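Local coordinates for protein SusD homolog (Bacteroides thetaiotaomicron VPI-5482, PDB 3FDH) that probably binds glycans at the outer membrane for uptake by a gut bacterium, at residues E113-A124 against I157-L165. Sequence-based numbering, arbitrary orientation.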
ATOM      1  N   GLU A 113      19.475  -2.342   0.897  1.00 27.05           N
ATOM      2  CA  GLU A 113      19.295  -1.342   1.966  1.00 27.14           C
ATOM      3  C   GLU A 113      17.926  -0.697   1.820  1.00 28.30           C
ATOM      4  O   GLU A 113      17.213  -0.465   2.799  1.00 28.38           O
ATOM      5  CB  GLU A 113      20.426  -0.303   1.958  1.00 28.32           C
ATOM      6  CG  GLU A 113      21.689  -0.875   2.602  1.00 28.11           C
ATOM      7  CD  GLU A 113      22.984  -0.117   2.309  1.00 31.50           C
ATOM      8  OE1 GLU A 113      23.052   0.604   1.300  1.00 28.92           O
ATOM      9  OE2 GLU A 113      23.964  -0.303   3.078  1.00 30.63           O
ATOM     10  N   VAL A 114      17.536  -0.492   0.578  1.00 27.32           N
ATOM     11  CA  VAL A 114      16.208   0.040   0.278  1.00 28.41           C
ATOM     12  C   VAL A 114      15.126  -0.988   0.704  1.00 29.59           C
ATOM     13  O   VAL A 114      14.094  -0.654   1.287  1.00 28.93           O
ATOM     14  CB  VAL A 114      16.058   0.416  -1.225  1.00 26.81           C
ATOM     15  CG1 VAL A 114      14.554   0.756  -1.577  1.00 26.43           C
ATOM     16  CG2 VAL A 114      16.989   1.584  -1.579  1.00 28.33           C
HETATM   17  N   MSE A 115      15.378  -2.261   0.444  1.00 28.81           N
HETATM   18  CA  MSE A 115      14.368  -3.259   0.815  1.00 28.65           C
HETATM   19  C   MSE A 115      14.321  -3.404   2.314  1.00 29.74           C
HETATM   20  O   MSE A 115      13.275  -3.725   2.878  1.00 31.34           O
HETATM   21  CB  MSE A 115      14.627  -4.629   0.189  1.00 28.03           C
HETATM   22  CG  MSE A 115      14.531  -4.680  -1.320  1.00 27.01           C
HETATM   23 SE   MSE A 115      12.680  -4.637  -1.791  0.75 26.25          SE
HETATM   24  CE  MSE A 115      12.411  -2.812  -2.235  1.00 27.45           C
ATOM     25  N   ALA A 116      15.453  -3.160   2.959  1.00 29.33           N
ATOM     26  CA  ALA A 116      15.520  -3.293   4.435  1.00 28.52           C
ATOM     27  C   ALA A 116      14.654  -2.172   5.029  1.00 29.26           C
ATOM     28  O   ALA A 116      13.882  -2.372   5.957  1.00 29.83           O
ATOM     29  CB  ALA A 116      16.946  -3.203   4.942  1.00 28.92           C
ATOM     30  N   ALA A 117      14.812  -0.988   4.453  1.00 29.78           N
ATOM     31  CA  ALA A 117      14.088   0.190   4.901  1.00 27.94           C
ATOM     32  C   ALA A 117      12.608  -0.048   4.733  1.00 28.92           C
ATOM     33  O   ALA A 117      11.800   0.261   5.604  1.00 28.89           O
ATOM     34  CB  ALA A 117      14.519   1.440   4.102  1.00 26.96           C
ATOM     35  N   TYR A 118      12.273  -0.622   3.595  1.00 28.62           N
ATOM     36  CA  TYR A 118      10.873  -0.822   3.227  1.00 27.91           C
ATOM     37  C   TYR A 118      10.187  -1.749   4.196  1.00 29.69           C
ATOM     38  O   TYR A 118       9.066  -1.503   4.631  1.00 29.44           O
ATOM     39  CB  TYR A 118      10.746  -1.342   1.784  1.00 29.01           C
ATOM     40  CG  TYR A 118       9.381  -1.139   1.186  1.00 26.69           C
ATOM     41  CD1 TYR A 118       8.328  -1.987   1.504  1.00 32.27           C
ATOM     42  CD2 TYR A 118       9.146  -0.120   0.292  1.00 27.56           C
ATOM     43  CE1 TYR A 118       7.058  -1.812   0.956  1.00 30.06           C
ATOM     44  CE2 TYR A 118       7.894   0.057  -0.262  1.00 29.38           C
ATOM     45  CZ  TYR A 118       6.853  -0.802   0.063  1.00 29.41           C
ATOM     46  OH  TYR A 118       5.601  -0.611  -0.500  1.00 30.92           O
ATOM     47  N   ASN A 119      10.896  -2.809   4.549  1.00 28.68           N
ATOM     48  CA  ASN A 119      10.340  -3.817   5.457  1.00 28.59           C
ATOM     49  C   ASN A 119      10.302  -3.337   6.892  1.00 28.63           C
ATOM     50  O   ASN A 119       9.369  -3.651   7.643  1.00 27.60           O
ATOM     51  CB  ASN A 119      11.060  -5.145   5.302  1.00 27.33           C
ATOM     52  CG  ASN A 119      10.648  -5.854   4.025  1.00 28.22           C
ATOM     53  OD1 ASN A 119       9.526  -6.355   3.914  1.00 29.33           O
ATOM     54  ND2 ASN A 119      11.531  -5.857   3.042  1.00 26.85           N
ATOM     55  N   CYS A 120      11.279  -2.521   7.258  1.00 28.14           N
ATOM     56  CA  CYS A 120      11.265  -1.946   8.606  1.00 28.53           C
ATOM     57  C   CYS A 120      10.070  -1.053   8.760  1.00 29.39           C
ATOM     58  O   CYS A 120       9.443  -0.982   9.820  1.00 30.48           O
ATOM     59  CB  CYS A 120      12.526  -1.132   8.897  1.00 29.57           C
ATOM     60  SG  CYS A 120      14.004  -2.167   9.216  1.00 31.35           S
ATOM     61  N   ALA A 121       9.750  -0.369   7.686  1.00 30.05           N
ATOM     62  CA  ALA A 121       8.612   0.569   7.687  1.00 29.97           C
ATOM     63  C   ALA A 121       7.306  -0.187   7.842  1.00 30.37           C
ATOM     64  O   ALA A 121       6.392   0.245   8.553  1.00 30.75           O
ATOM     65  CB  ALA A 121       8.596   1.380   6.404  1.00 28.54           C
ATOM     66  N   LEU A 122       7.203  -1.321   7.167  1.00 29.58           N
ATOM     67  CA  LEU A 122       5.954  -2.133   7.278  1.00 30.03           C
ATOM     68  C   LEU A 122       5.804  -2.562   8.725  1.00 30.83           C
ATOM     69  O   LEU A 122       4.734  -2.551   9.320  1.00 31.06           O
ATOM     70  CB  LEU A 122       5.971  -3.338   6.311  1.00 30.70           C
ATOM     71  CG  LEU A 122       5.808  -3.028   4.819  1.00 29.71           C
ATOM     72  CD1 LEU A 122       6.151  -4.256   3.960  1.00 31.01           C
ATOM     73  CD2 LEU A 122       4.401  -2.507   4.507  1.00 28.46           C
ATOM     74  N   ILE A 123       6.924  -2.892   9.326  1.00 30.14           N
ATOM     75  CA  ILE A 123       6.886  -3.320  10.718  1.00 29.19           C
ATOM     76  C   ILE A 123       6.391  -2.169  11.585  1.00 28.43           C
ATOM     77  O   ILE A 123       5.470  -2.289  12.418  1.00 29.62           O
ATOM     78  CB  ILE A 123       8.285  -3.762  11.242  1.00 29.64           C
ATOM     79  CG1 ILE A 123       8.705  -5.110  10.645  1.00 32.42           C
ATOM     80  CG2 ILE A 123       8.261  -3.931  12.747  1.00 30.71           C
ATOM     81  CD1 ILE A 123      10.125  -5.529  11.015  1.00 31.26           C
ATOM     82  N   ALA A 124       7.071  -1.054  11.416  1.00 27.78           N
ATOM     83  CA  ALA A 124       6.808   0.113  12.248  1.00 28.26           C
ATOM     84  C   ALA A 124       5.411   0.633  12.019  1.00 27.94           C
ATOM     85  O   ALA A 124       4.708   0.962  12.941  1.00 29.00           O
ATOM     86  CB  ALA A 124       7.874   1.220  12.023  1.00 28.07           C
ATOM     87  N   ILE A 157      12.773   2.819  15.087  1.00 29.29           N
ATOM     88  CA  ILE A 157      12.715   2.032  13.851  1.00 28.37           C
ATOM     89  C   ILE A 157      12.831   3.013  12.692  1.00 27.30           C
ATOM     90  O   ILE A 157      13.576   2.792  11.731  1.00 28.22           O
ATOM     91  CB  ILE A 157      11.439   1.143  13.758  1.00 27.78           C
ATOM     92  CG1 ILE A 157      11.408   0.090  14.874  1.00 31.26           C
ATOM     93  CG2 ILE A 157      11.393   0.450  12.332  1.00 27.16           C
ATOM     94  CD1 ILE A 157      10.100  -0.714  14.959  1.00 32.47           C
ATOM     95  N   TYR A 158      12.120   4.130  12.789  1.00 26.56           N
ATOM     96  CA  TYR A 158      12.165   5.153  11.725  1.00 25.82           C
ATOM     97  C   TYR A 158      13.564   5.756  11.544  1.00 27.96           C
ATOM     98  O   TYR A 158      13.993   6.044  10.415  1.00 29.92           O
ATOM     99  CB  TYR A 158      11.068   6.222  11.825  1.00 28.38           C
ATOM    100  CG  TYR A 158       9.902   5.844  10.903  1.00 28.44           C
ATOM    101  CD1 TYR A 158       8.879   5.033  11.321  1.00 31.38           C
ATOM    102  CD2 TYR A 158       9.907   6.224   9.596  1.00 27.49           C
ATOM    103  CE1 TYR A 158       7.865   4.664  10.473  1.00 27.14           C
ATOM    104  CE2 TYR A 158       8.920   5.837   8.726  1.00 29.59           C
ATOM    105  CZ  TYR A 158       7.886   5.063   9.172  1.00 29.23           C
ATOM    106  OH  TYR A 158       6.892   4.714   8.297  1.00 28.70           O
ATOM    107  N   THR A 159      14.298   5.897  12.639  1.00 29.69           N
ATOM    108  CA  THR A 159      15.657   6.382  12.525  1.00 29.20           C
ATOM    109  C   THR A 159      16.458   5.378  11.688  1.00 30.41           C
ATOM    110  O   THR A 159      17.270   5.761  10.867  1.00 31.81           O
ATOM    111  CB  THR A 159      16.321   6.553  13.888  1.00 31.05           C
ATOM    112  OG1 THR A 159      15.650   7.611  14.586  1.00 30.41           O
ATOM    113  CG2 THR A 159      17.797   6.910  13.716  1.00 29.79           C
ATOM    114  N   GLN A 160      16.182   4.094  11.889  1.00 30.00           N
ATOM    115  CA  GLN A 160      16.887   3.019  11.177  1.00 29.90           C
ATOM    116  C   GLN A 160      16.485   3.002   9.727  1.00 29.35           C
ATOM    117  O   GLN A 160      17.286   2.780   8.830  1.00 30.57           O
ATOM    118  CB  GLN A 160      16.634   1.651  11.811  1.00 29.55           C
ATOM    119  CG  GLN A 160      17.193   1.542  13.206  1.00 31.75           C
ATOM    120  CD  GLN A 160      16.768   0.263  13.936  1.00 34.91           C
ATOM    121  OE1 GLN A 160      17.222  -0.845  13.617  1.00 35.28           O
ATOM    122  NE2 GLN A 160      15.964   0.433  14.983  1.00 33.49           N
ATOM    123  N   ILE A 161      15.233   3.328   9.504  1.00 29.36           N
ATOM    124  CA  ILE A 161      14.683   3.366   8.152  1.00 29.83           C
ATOM    125  C   ILE A 161      15.379   4.436   7.315  1.00 30.53           C
ATOM    126  O   ILE A 161      15.871   4.189   6.191  1.00 28.63           O
ATOM    127  CB  ILE A 161      13.170   3.617   8.184  1.00 30.13           C
ATOM    128  CG1 ILE A 161      12.475   2.376   8.740  1.00 31.48           C
ATOM    129  CG2 ILE A 161      12.641   3.958   6.816  1.00 27.88           C
ATOM    130  CD1 ILE A 161      11.005   2.581   9.137  1.00 28.87           C
ATOM    131  N   ILE A 162      15.454   5.629   7.875  1.00 30.20           N
ATOM    132  CA  ILE A 162      16.084   6.753   7.143  1.00 30.41           C
ATOM    133  C   ILE A 162      17.579   6.500   6.914  1.00 30.57           C
ATOM    134  O   ILE A 162      18.161   6.816   5.861  1.00 29.99           O
ATOM    135  CB  ILE A 162      15.882   8.074   7.865  1.00 29.26           C
ATOM    136  CG1 ILE A 162      14.393   8.362   7.950  1.00 33.02           C
ATOM    137  CG2 ILE A 162      16.644   9.204   7.130  1.00 29.87           C
ATOM    138  CD1 ILE A 162      13.768   8.460   6.588  1.00 31.12           C
ATOM    139  N   SER A 163      18.167   5.859   7.899  1.00 30.27           N
ATOM    140  CA  SER A 163      19.583   5.533   7.860  1.00 30.65           C
ATOM    141  C   SER A 163      19.864   4.546   6.740  1.00 28.89           C
ATOM    142  O   SER A 163      20.834   4.684   5.987  1.00 28.20           O
ATOM    143  CB  SER A 163      20.022   4.999   9.214  1.00 31.78           C
ATOM    144  OG  SER A 163      21.388   4.624   9.197  1.00 36.07           O
ATOM    145  N   TYR A 164      18.995   3.563   6.605  1.00 28.58           N
ATOM    146  CA  TYR A 164      19.112   2.611   5.511  1.00 27.83           C
ATOM    147  C   TYR A 164      19.020   3.302   4.160  1.00 27.63           C
ATOM    148  O   TYR A 164      19.737   2.968   3.214  1.00 28.16           O
ATOM    149  CB  TYR A 164      18.079   1.489   5.578  1.00 27.56           C
ATOM    150  CG  TYR A 164      18.495   0.303   6.438  1.00 28.10           C
ATOM    151  CD1 TYR A 164      19.734  -0.279   6.298  1.00 29.28           C
ATOM    152  CD2 TYR A 164      17.602  -0.278   7.331  1.00 29.34           C
ATOM    153  CE1 TYR A 164      20.096  -1.369   7.070  1.00 29.52           C
ATOM    154  CE2 TYR A 164      17.953  -1.378   8.102  1.00 30.32           C
ATOM    155  CZ  TYR A 164      19.193  -1.916   7.970  1.00 29.55           C
ATOM    156  OH  TYR A 164      19.546  -3.006   8.750  1.00 33.85           O
ATOM    157  N   LEU A 165      18.129   4.279   4.073  1.00 28.49           N
ATOM    158  CA  LEU A 165      17.879   4.980   2.803  1.00 30.21           C
ATOM    159  C   LEU A 165      19.082   5.854   2.476  1.00 31.42           C
ATOM    160  O   LEU A 165      19.534   5.921   1.335  1.00 33.15           O
ATOM    161  CB  LEU A 165      16.579   5.803   2.837  1.00 31.26           C
ATOM    162  CG  LEU A 165      15.284   4.956   2.837  1.00 31.67           C
ATOM    163  CD1 LEU A 165      14.029   5.812   2.994  1.00 28.52           C
ATOM    164  CD2 LEU A 165      15.228   4.082   1.562  1.00 29.60           C
TER
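The side chain of Y164 is the largest bump of this interface, a knob filling the hollow formed by E113, A116, A117 and C120. A116 CB lies over one ring face, 3.8 Å from the Y164 ring centroid and 11° off its normal, a CH-pi contact. C120 SG comes instead to the ring edge, 4.2 Å from Y164 CE2, and the Y164 hydroxyl runs on to a hydrogen bond with R90. A117, small enough to let the backbones close in, sets its CB against the I161 carbonyl oxygen and, 3.7 Å away, against L165 CD2. Helices 106-127 and 154-171 pack antiparallel, the axes of the two segments approaching to 8.2 Å with their directions 161° apart, within the helix-rich SusD-like fold, a family of the TPR clan. Further along, I161 turns CG1 beside its backbone N (chi1 -70°) and extends its chain, pushing CD1 into a tight 3.4 Å contact with A121 CA. The same methyl covers the centre of one face of the Y158 ring, while I161 CG1 meets C120 CB at 3.5 Å. At the far end I157 CG2 nestles between the C120 carbonyl oxygen and A124 CB, the latter 3.6 Å away. A124 CB also touches Y158 CE1 at 3.8 Å, and the Y158 hydroxyl hydrogen-bonds D125. Beyond the pair, Y205 of helix 191-208 touches both A121 and I161, and L86 of helix 76-95 lies against C120.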